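Local coordinates for protein glycosyl hydrolase (Streptomyces cattleya, PDB 7LR8) that probably hydrolyses the beta-1,4 link between mannose and N-acetylglucosamine in the disaccharide core left from N-glycans, at residues 309-314 / 319-324; 39-44 / 305-310; 26-31 / 103-108; 269-274 / 282-287. The protein carries 1 engineered substitution. One frame throughout, in Å; residues are numbered along the deposited sequence.

Contact 1 (309-314 / 319-324); sequences VDRRLA and LEYSLG. With BMA (beta-D-mannopyranose), chain D.
Tyr321 lies across Val309, Arg311 and Leu313, pinning a type I beta turn, Asp310 to Leu313, against a later part of the same loop. This loop follows strand 298-304, the eighth strand of a (beta/alpha)8 barrel. The phenol OH donates to Leu313 O at 2.6 Å, and three backbone carbonyls, those of Val309, Asp310 and Leu313, line the rim of the ring. On the main chain Val309 N donates to Tyr321 O at 2.9 Å, while Val309 CB rests 3.9 Å from Tyr321 CD1, so the residue is held by both backbone and side chain.

Arg311 reaches over Tyr321 with its chain extended. Tyr321 CB sits over the centre of one guanidinium face, 3.4 Å from its plane, and the planes of the guanidinium and the ring are 34° apart. Arg311 NH2 makes a weak bond to Ser322 OG, whereas its NH1 forms a salt bridge with Glu318. An Asx turn fixes the turn behind it, Asp310 OD1 taking the N-H of Arg312. The outer side of the turn faces the second subunit, whose Thr67 and Asn65 bond to Arg312 O and Ala314 N.

Next to Tyr321 in sequence, Glu320 reaches the glycan pocket with its carboxylate. A bend at chi2 (-78°) presents this group to the mannose, which Ser101, Asn152 and Glu268 also hold. Both carboxylate oxygens are used: the sugar hydroxyl O6 donates to Glu320 OE2 at 2.9 Å, and O4 donates to Glu320 OE1 at a short 2.5 Å.

Contact 2 (39-44 / 305-310); sequences RADLDS and CSHDVD. With SO4 (sulfate ion), chain I.
His307 meets Asp41 and Ser44 where helix 35-46 of the (beta/alpha)8 barrel packs against the loop leaving strand 298-304. The imidazole is buried, and NE2 donates to Ser44 OG at 3.1 Å along a bent path (137°), with the hydroxyl slightly tilted from the ring plane.

That hydroxyl is itself anchored. With OG set between the backbone N and the carbonyl carbon (chi1 67°), Ser44 folds back on its own helix and donates to Asp41 O at 2.7 Å, which fixes the oxygen that receives the histidine. At the other nitrogen, His307 ND1 and Ser306 OG share a 2.8 Å hydrogen bond. The ring is thus tied at both nitrogens and its rotation is set.

Asp41 approaches differently: its OD1 stands 3.8 Å above the plane of the His307 ring and toward its rim, and the carboxylate and ring planes are 32° apart. The carboxylate has its main partners elsewhere, OD2 with Tyr20 and OD1 with Arg330 and Ser23. Arg39, which does not touch the histidine, forms a salt bridge with Asp36 and meets edge-on a sulfate ion, probably from the crystallisation liquor: Arg39 NH2 donates to sulfate O4 at 2.6 Å.

Contact 3 (26-31 / 103-108); sequences WFHHWL and FDFLPA
Between Phe103 and Phe105, whose rings meet Trp26 and His28, Asp104 OD2 is bonded to His162 NE2 and to Thr112 OG1 of the second subunit. The other carboxylate oxygen, OD1, accepts from His99 ND1. On either side of this carboxylate the contact is wholly aromatic. Phe105 CZ comes to the edge of the Trp26 indole, near its plane, with Trp26 CZ3 and Phe105 CZ 3.9 Å apart. Alongside, His28 CE1 touches Phe105 CE1 at 3.8 Å; these two rings meet rim to rim, planes 72° apart, and neither lies over the other's face.

The 26-31 segment, largely 3-10, belongs to the loop after the first strand of the (beta/alpha)8 barrel; residues 103-108 begin with the second strand of the small antiparallel pair 99-100/103-104 and run on from it. Trp26 CG is anti to its own N (chi1 -169°), which carries the indole toward Phe103 and Phe105. The bound mannose is about 6 Å from the Trp26 side chain. Phe27 CD2 sits over one face of that indole, toward its rim, and Phe316 meets both Trp26 and Phe103 edge-to-face. Trp26 CH2 lies 4.2 Å from Phe103 CD2, and the Phe103 ring stacks on His114 of the second subunit.

Contact 4 (269-274 / 282-287); sequences VGAPAP and AEFATA
An extended backbone at Gly270 (phi -151°, psi 178°) carries the chain past helix 281-293 and places its carbonyl beside Phe284, while Ala271 and Ala285 come closest through their CA atoms, 7.1 Å apart. The packing rests on one aromatic side chain. Phe284 points from the helix toward the loop, its CG anti to the backbone N (chi1 165°), a torsion that brings CD2 and CE2 to Gly270 and Ala271. Gly270 O lies 3.4 Å from Phe284 CE2, approaching the ring obliquely. Next to it, Ala271 CB, which also points across the gap, packs 3.8 Å from Phe284 CD2 in an apolar contact and touches CE2 more loosely. The ring also lies near the main chain, with Phe284 CE2 4.0 Å from Ala271 CA.

The pair closes the beta-alpha connection from strand 264-269 to helix 281-293 in the (beta/alpha)8 barrel. Val276, in the intervening loop, packs on both Ala271 and Phe284. Trp303 of the next strand, 298-304, touches Ala271 and Ala285, and helix 334-349 packs on Ala282, Ala285 and Thr286 through Ala338 and Val339.

From the N terminus, contact 3 opens in the loop after strand 15-19 and closes at 103-108, which starts on strand 103-104. Before it closes, contact 2 opens on helix 35-46, so the two cross; contact 2 ends only after strand 298-304 and thus joins helix 35-46 to the loop after the last barrel strand, spanning the closure of the barrel. Contact 4 is nested inside that long loop and bridges strand 264-269 to helix 281-293. Contact 1 follows, sharing Val309 and Asp310 with contact 2. It also touches contact 3 through Trp26 and Phe103 and contact 4 through Leu319 and Leu323, whereas contacts 3 and 4 stay about 13 Å apart at their nearest atoms.

Contact 1 (309-314 / 319-324)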
# COMPACT_ATOMS: atom_id res chain seq x y z
N VAL B 309 -15.11 -5.83 -14.25
CA VAL B 309 -14.30 -6.25 -13.11
C VAL B 309 -14.92 -7.51 -12.51
O VAL B 309 -16.15 -7.63 -12.40
CB VAL B 309 -14.22 -5.13 -12.05
CG1 VAL B 309 -13.31 -5.55 -10.88
CG2 VAL B 309 -13.69 -3.85 -12.70
N ASP B 310 -14.06 -8.46 -12.15
CA ASP B 310 -14.53 -9.71 -11.56
C ASP B 310 -15.22 -9.43 -10.23
O ASP B 310 -14.62 -8.84 -9.33
CB ASP B 310 -13.35 -10.67 -11.37
CG ASP B 310 -13.78 -12.07 -10.94
OD1 ASP B 310 -14.97 -12.26 -10.60
OD2 ASP B 310 -12.93 -12.97 -10.94
N ARG B 311 -16.48 -9.85 -10.11
CA ARG B 311 -17.20 -9.59 -8.86
C ARG B 311 -16.73 -10.48 -7.71
O ARG B 311 -17.19 -10.29 -6.58
CB ARG B 311 -18.71 -9.76 -9.07
CG ARG B 311 -19.30 -8.61 -9.85
CD ARG B 311 -20.82 -8.67 -9.97
NE ARG B 311 -21.27 -7.69 -10.96
CZ ARG B 311 -21.69 -6.47 -10.66
NH1 ARG B 311 -21.75 -6.07 -9.39
NH2 ARG B 311 -22.06 -5.64 -11.63
N ARG B 312 -15.83 -11.42 -7.98
CA ARG B 312 -15.11 -12.09 -6.89
C ARG B 312 -14.11 -11.18 -6.20
O ARG B 312 -13.51 -11.60 -5.20
CB ARG B 312 -14.38 -13.33 -7.41
CG ARG B 312 -15.32 -14.46 -7.79
CD ARG B 312 -14.59 -15.61 -8.46
NE ARG B 312 -15.51 -16.66 -8.89
CZ ARG B 312 -15.87 -17.70 -8.14
NH1 ARG B 312 -15.39 -17.83 -6.91
NH2 ARG B 312 -16.72 -18.61 -8.62
N LEU B 313 -13.89 -9.97 -6.71
CA LEU B 313 -13.06 -8.97 -6.04
C LEU B 313 -13.99 -8.07 -5.23
O LEU B 313 -15.02 -7.61 -5.73
CB LEU B 313 -12.27 -8.15 -7.06
CG LEU B 313 -11.22 -8.89 -7.90
CD1 LEU B 313 -10.75 -8.01 -9.05
CD2 LEU B 313 -10.02 -9.30 -7.04
N ALA B 314 -13.65 -7.86 -3.96
CA ALA B 314 -14.58 -7.19 -3.06
C ALA B 314 -14.33 -5.69 -3.00
O ALA B 314 -13.27 -5.19 -3.37
CB ALA B 314 -14.48 -7.79 -1.66
N LEU B 319 -20.95 0.36 -9.09
CA LEU B 319 -20.88 0.82 -10.48
C LEU B 319 -19.64 0.32 -11.21
O LEU B 319 -19.69 0.10 -12.43
CB LEU B 319 -20.94 2.35 -10.53
CG LEU B 319 -19.78 3.22 -10.02
CD1 LEU B 319 -18.73 3.47 -11.11
CD2 LEU B 319 -20.33 4.55 -9.51
N GLU B 320 -18.51 0.11 -10.51
CA GLU B 320 -17.26 -0.18 -11.21
C GLU B 320 -17.30 -1.51 -11.94
O GLU B 320 -16.62 -1.68 -12.96
CB GLU B 320 -16.09 -0.18 -10.22
CG GLU B 320 -15.86 1.13 -9.48
CD GLU B 320 -15.15 2.17 -10.32
OE1 GLU B 320 -14.74 1.87 -11.46
OE2 GLU B 320 -14.99 3.32 -9.83
N TYR B 321 -18.05 -2.48 -11.42
CA TYR B 321 -17.92 -3.85 -11.92
C TYR B 321 -18.39 -3.98 -13.36
O TYR B 321 -17.83 -4.77 -14.12
CB TYR B 321 -18.71 -4.82 -11.04
CG TYR B 321 -18.12 -5.00 -9.65
CD1 TYR B 321 -16.99 -5.80 -9.45
CD2 TYR B 321 -18.71 -4.40 -8.56
CE1 TYR B 321 -16.47 -5.98 -8.19
CE2 TYR B 321 -18.18 -4.56 -7.30
CZ TYR B 321 -17.08 -5.35 -7.12
OH TYR B 321 -16.57 -5.52 -5.86
N SER B 322 -19.42 -3.23 -13.77
CA SER B 322 -20.01 -3.42 -15.08
C SER B 322 -19.73 -2.26 -16.03
O SER B 322 -20.54 -1.95 -16.91
CB SER B 322 -21.51 -3.66 -14.95
OG SER B 322 -21.76 -4.84 -14.21
N LEU B 323 -18.57 -1.60 -15.88
CA LEU B 323 -18.15 -0.54 -16.79
C LEU B 323 -17.55 -1.07 -18.10
O LEU B 323 -17.24 -0.27 -18.98
CB LEU B 323 -17.15 0.39 -16.10
CG LEU B 323 -17.86 1.32 -15.11
CD1 LEU B 323 -16.90 2.25 -14.39
CD2 LEU B 323 -18.94 2.13 -15.83
N GLY B 324 -17.38 -2.38 -18.25
CA GLY B 324 -16.71 -2.90 -19.43
C GLY B 324 -17.59 -2.83 -20.67
O GLY B 324 -18.82 -2.83 -20.61
C1 BMA D . -12.29 7.42 -12.81
C2 BMA D . -11.23 6.37 -13.25
C3 BMA D . -11.29 5.19 -12.30
C4 BMA D . -12.80 4.74 -12.08
C5 BMA D . -13.76 5.47 -13.06
C6 BMA D . -15.22 5.16 -12.82
O2 BMA D . -9.91 6.91 -13.23
O3 BMA D . -10.60 5.48 -11.06
O4 BMA D . -12.88 3.36 -12.30
O5 BMA D . -13.64 6.90 -12.88
O6 BMA D . -15.55 5.59 -11.48

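Contact 2 (39-44 / 305-310)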
# COMPACT_ATOMS: atom_id res chain seq x y z
N ARG B 39 -2.99 -11.13 -24.17
CA ARG B 39 -3.21 -11.24 -25.61
C ARG B 39 -4.68 -11.51 -25.94
O ARG B 39 -5.24 -10.91 -26.87
CB ARG B 39 -2.33 -12.34 -26.18
CG ARG B 39 -0.85 -11.97 -26.34
CD ARG B 39 -0.02 -13.24 -26.47
NE ARG B 39 1.37 -12.97 -26.84
CZ ARG B 39 2.40 -13.71 -26.45
NH1 ARG B 39 2.20 -14.75 -25.65
NH2 ARG B 39 3.63 -13.40 -26.83
N ALA B 40 -5.31 -12.42 -25.20
CA ALA B 40 -6.73 -12.71 -25.44
C ALA B 40 -7.59 -11.48 -25.15
O ALA B 40 -8.55 -11.20 -25.88
CB ALA B 40 -7.17 -13.90 -24.59
N ASP B 41 -7.27 -10.75 -24.07
CA ASP B 41 -7.94 -9.49 -23.77
C ASP B 41 -7.82 -8.52 -24.94
O ASP B 41 -8.83 -7.97 -25.41
CB ASP B 41 -7.34 -8.84 -22.52
CG ASP B 41 -7.83 -9.46 -21.22
OD1 ASP B 41 -8.74 -10.32 -21.24
OD2 ASP B 41 -7.29 -9.06 -20.16
N LEU B 42 -6.59 -8.30 -25.42
CA LEU B 42 -6.37 -7.35 -26.50
C LEU B 42 -6.97 -7.85 -27.81
O LEU B 42 -7.44 -7.04 -28.62
CB LEU B 42 -4.88 -7.05 -26.63
CG LEU B 42 -4.26 -6.42 -25.37
CD1 LEU B 42 -2.77 -6.16 -25.53
CD2 LEU B 42 -4.99 -5.14 -24.99
N ASP B 43 -7.01 -9.17 -28.02
CA ASP B 43 -7.73 -9.71 -29.18
C ASP B 43 -9.17 -9.23 -29.19
O ASP B 43 -9.70 -8.84 -30.24
CB ASP B 43 -7.71 -11.24 -29.16
CG ASP B 43 -6.41 -11.81 -29.64
OD1 ASP B 43 -5.59 -11.07 -30.22
OD2 ASP B 43 -6.22 -13.03 -29.44
N SER B 44 -9.83 -9.28 -28.03
CA SER B 44 -11.24 -8.92 -28.00
C SER B 44 -11.44 -7.42 -28.17
O SER B 44 -12.50 -6.98 -28.62
CB SER B 44 -11.89 -9.41 -26.69
OG SER B 44 -11.39 -8.73 -25.55
N CYS B 305 -14.64 0.95 -19.56
CA CYS B 305 -13.32 0.36 -19.73
C CYS B 305 -13.46 -0.85 -20.65
O CYS B 305 -14.56 -1.14 -21.14
CB CYS B 305 -12.74 -0.06 -18.38
SG CYS B 305 -13.90 -1.02 -17.37
N SER B 306 -12.36 -1.55 -20.89
CA SER B 306 -12.40 -2.66 -21.84
C SER B 306 -13.23 -3.82 -21.28
O SER B 306 -14.12 -4.35 -21.97
CB SER B 306 -10.98 -3.11 -22.19
OG SER B 306 -10.30 -3.64 -21.06
N HIS B 307 -12.97 -4.20 -20.02
CA HIS B 307 -13.53 -5.42 -19.46
C HIS B 307 -14.16 -5.16 -18.10
O HIS B 307 -13.64 -4.38 -17.29
CB HIS B 307 -12.46 -6.50 -19.33
CG HIS B 307 -11.97 -7.01 -20.65
ND1 HIS B 307 -10.97 -6.39 -21.37
CD2 HIS B 307 -12.37 -8.07 -21.40
CE1 HIS B 307 -10.76 -7.05 -22.49
NE2 HIS B 307 -11.60 -8.07 -22.54
N ASP B 308 -15.28 -5.82 -17.86
CA ASP B 308 -15.90 -5.83 -16.54
C ASP B 308 -14.90 -6.30 -15.49
O ASP B 308 -13.98 -7.08 -15.78
CB ASP B 308 -17.10 -6.79 -16.51
CG ASP B 308 -18.34 -6.22 -17.20
OD1 ASP B 308 -18.44 -4.99 -17.41
OD2 ASP B 308 -19.23 -7.04 -17.52
N VAL B 309 -15.11 -5.83 -14.25
CA VAL B 309 -14.30 -6.25 -13.11
C VAL B 309 -14.92 -7.51 -12.51
O VAL B 309 -16.15 -7.63 -12.40
CB VAL B 309 -14.22 -5.13 -12.05
CG1 VAL B 309 -13.31 -5.55 -10.88
CG2 VAL B 309 -13.69 -3.85 -12.70
N ASP B 310 -14.06 -8.46 -12.15
CA ASP B 310 -14.53 -9.71 -11.56
C ASP B 310 -15.22 -9.43 -10.23
O ASP B 310 -14.62 -8.84 -9.33
CB ASP B 310 -13.35 -10.67 -11.37
CG ASP B 310 -13.78 -12.07 -10.94
OD1 ASP B 310 -14.97 -12.26 -10.60
OD2 ASP B 310 -12.93 -12.97 -10.94
S SO4 I . 5.66 -16.52 -26.41
O1 SO4 I . 6.58 -17.14 -25.45
O2 SO4 I . 6.26 -16.56 -27.74
O3 SO4 I . 4.40 -17.24 -26.42
O4 SO4 I . 5.43 -15.13 -26.02

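Contact 3 (26-31 / 103-108)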
# COMPACT_ATOMS: atom_id res chain seq x y z
N TRP B 26 -7.54 -8.09 -12.79
CA TRP B 26 -7.68 -6.63 -12.78
C TRP B 26 -6.26 -6.04 -12.78
O TRP B 26 -5.32 -6.66 -13.29
CB TRP B 26 -8.56 -6.21 -11.60
CG TRP B 26 -9.01 -4.76 -11.58
CD1 TRP B 26 -9.85 -4.15 -12.48
CD2 TRP B 26 -8.70 -3.78 -10.59
NE1 TRP B 26 -10.05 -2.84 -12.12
CE2 TRP B 26 -9.35 -2.58 -10.97
CE3 TRP B 26 -7.91 -3.78 -9.43
CZ2 TRP B 26 -9.25 -1.41 -10.23
CZ3 TRP B 26 -7.80 -2.60 -8.69
CH2 TRP B 26 -8.47 -1.43 -9.09
N PHE B 27 -6.07 -4.86 -12.21
CA PHE B 27 -4.73 -4.29 -12.21
C PHE B 27 -3.77 -5.04 -11.29
O PHE B 27 -2.56 -4.78 -11.36
CB PHE B 27 -4.79 -2.82 -11.83
CG PHE B 27 -5.62 -2.02 -12.77
CD1 PHE B 27 -5.29 -1.95 -14.12
CD2 PHE B 27 -6.74 -1.34 -12.33
CE1 PHE B 27 -6.07 -1.21 -15.00
CE2 PHE B 27 -7.52 -0.60 -13.20
CZ PHE B 27 -7.17 -0.54 -14.55
N HIS B 28 -4.27 -5.95 -10.46
CA HIS B 28 -3.37 -6.83 -9.73
C HIS B 28 -2.71 -7.87 -10.63
O HIS B 28 -1.92 -8.69 -10.13
CB HIS B 28 -4.12 -7.53 -8.59
CG HIS B 28 -4.92 -6.61 -7.73
ND1 HIS B 28 -4.35 -5.57 -7.01
CD2 HIS B 28 -6.25 -6.57 -7.44
CE1 HIS B 28 -5.29 -4.94 -6.34
NE2 HIS B 28 -6.45 -5.52 -6.58
N HIS B 29 -2.99 -7.86 -11.94
CA HIS B 29 -2.36 -8.84 -12.81
C HIS B 29 -0.84 -8.68 -12.88
O HIS B 29 -0.15 -9.63 -13.25
CB HIS B 29 -2.97 -8.79 -14.22
CG HIS B 29 -2.46 -7.66 -15.07
ND1 HIS B 29 -2.03 -7.86 -16.36
CD2 HIS B 29 -2.32 -6.34 -14.82
CE1 HIS B 29 -1.63 -6.70 -16.87
NE2 HIS B 29 -1.81 -5.76 -15.95
N TRP B 30 -0.30 -7.52 -12.49
CA TRP B 30 1.16 -7.41 -12.44
C TRP B 30 1.78 -8.40 -11.46
O TRP B 30 2.96 -8.73 -11.59
CB TRP B 30 1.57 -6.00 -12.06
CG TRP B 30 1.07 -4.94 -12.98
CD1 TRP B 30 0.14 -3.99 -12.70
CD2 TRP B 30 1.47 -4.72 -14.35
NE1 TRP B 30 -0.06 -3.19 -13.79
CE2 TRP B 30 0.74 -3.62 -14.82
CE3 TRP B 30 2.38 -5.35 -15.22
CZ2 TRP B 30 0.88 -3.12 -16.13
CZ3 TRP B 30 2.52 -4.85 -16.53
CH2 TRP B 30 1.77 -3.75 -16.96
N LEU B 31 1.00 -8.88 -10.48
CA LEU B 31 1.49 -9.86 -9.52
C LEU B 31 1.43 -11.28 -10.03
O LEU B 31 2.03 -12.18 -9.43
CB LEU B 31 0.70 -9.76 -8.20
CG LEU B 31 0.70 -8.39 -7.53
CD1 LEU B 31 -0.26 -8.41 -6.33
CD2 LEU B 31 2.10 -7.98 -7.07
N PHE B 103 -9.77 2.89 -5.07
CA PHE B 103 -8.62 2.47 -4.28
C PHE B 103 -7.40 3.36 -4.52
O PHE B 103 -7.06 3.68 -5.66
CB PHE B 103 -8.24 1.02 -4.61
CG PHE B 103 -9.32 0.03 -4.33
CD1 PHE B 103 -9.51 -0.47 -3.05
CD2 PHE B 103 -10.18 -0.39 -5.36
CE1 PHE B 103 -10.52 -1.38 -2.79
CE2 PHE B 103 -11.18 -1.30 -5.11
CZ PHE B 103 -11.36 -1.80 -3.81
N ASP B 104 -6.72 3.71 -3.43
CA ASP B 104 -5.43 4.39 -3.48
C ASP B 104 -4.32 3.36 -3.29
O ASP B 104 -4.27 2.67 -2.26
CB ASP B 104 -5.32 5.45 -2.38
CG ASP B 104 -6.19 6.67 -2.64
OD1 ASP B 104 -6.57 6.93 -3.81
OD2 ASP B 104 -6.47 7.38 -1.65
N PHE B 105 -3.39 3.31 -4.26
CA PHE B 105 -2.23 2.43 -4.21
C PHE B 105 -1.00 3.29 -3.93
O PHE B 105 -0.41 3.87 -4.85
CB PHE B 105 -2.10 1.65 -5.52
CG PHE B 105 -3.25 0.70 -5.75
CD1 PHE B 105 -3.28 -0.53 -5.12
CD2 PHE B 105 -4.32 1.09 -6.53
CE1 PHE B 105 -4.37 -1.40 -5.29
CE2 PHE B 105 -5.41 0.23 -6.71
CZ PHE B 105 -5.42 -1.02 -6.09
N LEU B 106 -0.64 3.40 -2.65
CA LEU B 106 0.46 4.27 -2.25
C LEU B 106 1.64 3.46 -1.75
O LEU B 106 1.45 2.54 -0.94
CB LEU B 106 -0.01 5.23 -1.15
CG LEU B 106 -1.09 6.25 -1.56
CD1 LEU B 106 -1.79 6.83 -0.33
CD2 LEU B 106 -0.49 7.36 -2.43
N PRO B 107 2.86 3.75 -2.20
CA PRO B 107 4.02 2.98 -1.73
C PRO B 107 4.25 3.19 -0.24
O PRO B 107 3.98 4.26 0.30
CB PRO B 107 5.19 3.53 -2.56
CG PRO B 107 4.53 4.21 -3.76
CD PRO B 107 3.24 4.75 -3.22
N ALA B 108 4.77 2.15 0.41
CA ALA B 108 5.00 2.22 1.85
C ALA B 108 5.96 3.35 2.20
O ALA B 108 5.89 3.89 3.31
CB ALA B 108 5.55 0.88 2.35

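Contact 4 (269-274 / 282-287)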
# COMPACT_ATOMS: atom_id res chain seq x y z
N VAL B 269 -14.51 8.01 -20.70
CA VAL B 269 -15.96 8.21 -20.75
C VAL B 269 -16.56 6.83 -20.54
O VAL B 269 -16.08 5.85 -21.12
CB VAL B 269 -16.42 8.85 -22.08
CG1 VAL B 269 -15.88 8.08 -23.30
CG2 VAL B 269 -17.97 8.92 -22.11
N GLY B 270 -17.58 6.73 -19.69
CA GLY B 270 -18.18 5.45 -19.42
C GLY B 270 -19.64 5.60 -19.04
O GLY B 270 -20.16 6.70 -18.90
N ALA B 271 -20.28 4.44 -18.81
CA ALA B 271 -21.72 4.35 -18.61
C ALA B 271 -21.99 3.73 -17.24
O ALA B 271 -22.24 2.51 -17.14
CB ALA B 271 -22.37 3.52 -19.72
N PRO B 272 -21.97 4.54 -16.15
CA PRO B 272 -22.05 3.97 -14.79
C PRO B 272 -23.47 3.78 -14.29
O PRO B 272 -24.22 4.75 -14.17
CB PRO B 272 -21.32 5.02 -13.94
CG PRO B 272 -21.65 6.32 -14.63
CD PRO B 272 -21.74 6.00 -16.12
N ALA B 273 -23.84 2.55 -13.93
CA ALA B 273 -25.15 2.30 -13.35
C ALA B 273 -25.17 2.74 -11.88
O ALA B 273 -24.14 2.65 -11.20
CB ALA B 273 -25.52 0.83 -13.45
N PRO B 274 -26.31 3.22 -11.37
CA PRO B 274 -27.61 3.34 -12.04
C PRO B 274 -27.84 4.67 -12.74
O PRO B 274 -28.92 4.88 -13.31
CB PRO B 274 -28.61 3.18 -10.89
CG PRO B 274 -27.81 3.36 -9.62
CD PRO B 274 -26.40 3.65 -9.97
N ALA B 282 -26.15 1.20 -24.04
CA ALA B 282 -25.86 1.25 -25.47
C ALA B 282 -26.34 2.56 -26.08
O ALA B 282 -25.60 3.22 -26.82
CB ALA B 282 -26.49 0.05 -26.19
N GLU B 283 -27.59 2.93 -25.81
CA GLU B 283 -28.12 4.20 -26.30
C GLU B 283 -27.30 5.37 -25.80
O GLU B 283 -27.06 6.34 -26.53
CB GLU B 283 -29.58 4.37 -25.88
CG GLU B 283 -30.58 3.67 -26.74
CD GLU B 283 -31.98 3.86 -26.21
OE1 GLU B 283 -32.49 5.00 -26.27
OE2 GLU B 283 -32.54 2.88 -25.69
N PHE B 284 -26.88 5.31 -24.53
CA PHE B 284 -26.13 6.42 -23.96
C PHE B 284 -24.76 6.54 -24.62
O PHE B 284 -24.29 7.66 -24.88
CB PHE B 284 -25.98 6.21 -22.45
CG PHE B 284 -24.93 7.09 -21.82
CD1 PHE B 284 -25.23 8.38 -21.43
CD2 PHE B 284 -23.64 6.61 -21.62
CE1 PHE B 284 -24.25 9.19 -20.85
CE2 PHE B 284 -22.67 7.41 -21.04
CZ PHE B 284 -22.98 8.70 -20.66
N ALA B 285 -24.11 5.41 -24.89
CA ALA B 285 -22.79 5.44 -25.52
C ALA B 285 -22.87 6.05 -26.91
O ALA B 285 -22.05 6.90 -27.27
CB ALA B 285 -22.20 4.03 -25.57
N THR B 286 -23.87 5.63 -27.70
CA THR B 286 -24.08 6.18 -29.04
C THR B 286 -24.31 7.68 -28.97
O THR B 286 -23.66 8.45 -29.69
CB THR B 286 -25.27 5.47 -29.71
OG1 THR B 286 -24.96 4.09 -29.88
CG2 THR B 286 -25.59 6.10 -31.09
N ALA B 287 -25.21 8.12 -28.09
CA ALA B 287 -25.51 9.54 -27.99
C ALA B 287 -24.29 10.33 -27.57
O ALA B 287 -24.01 11.41 -28.12
CB ALA B 287 -26.65 9.77 -26.99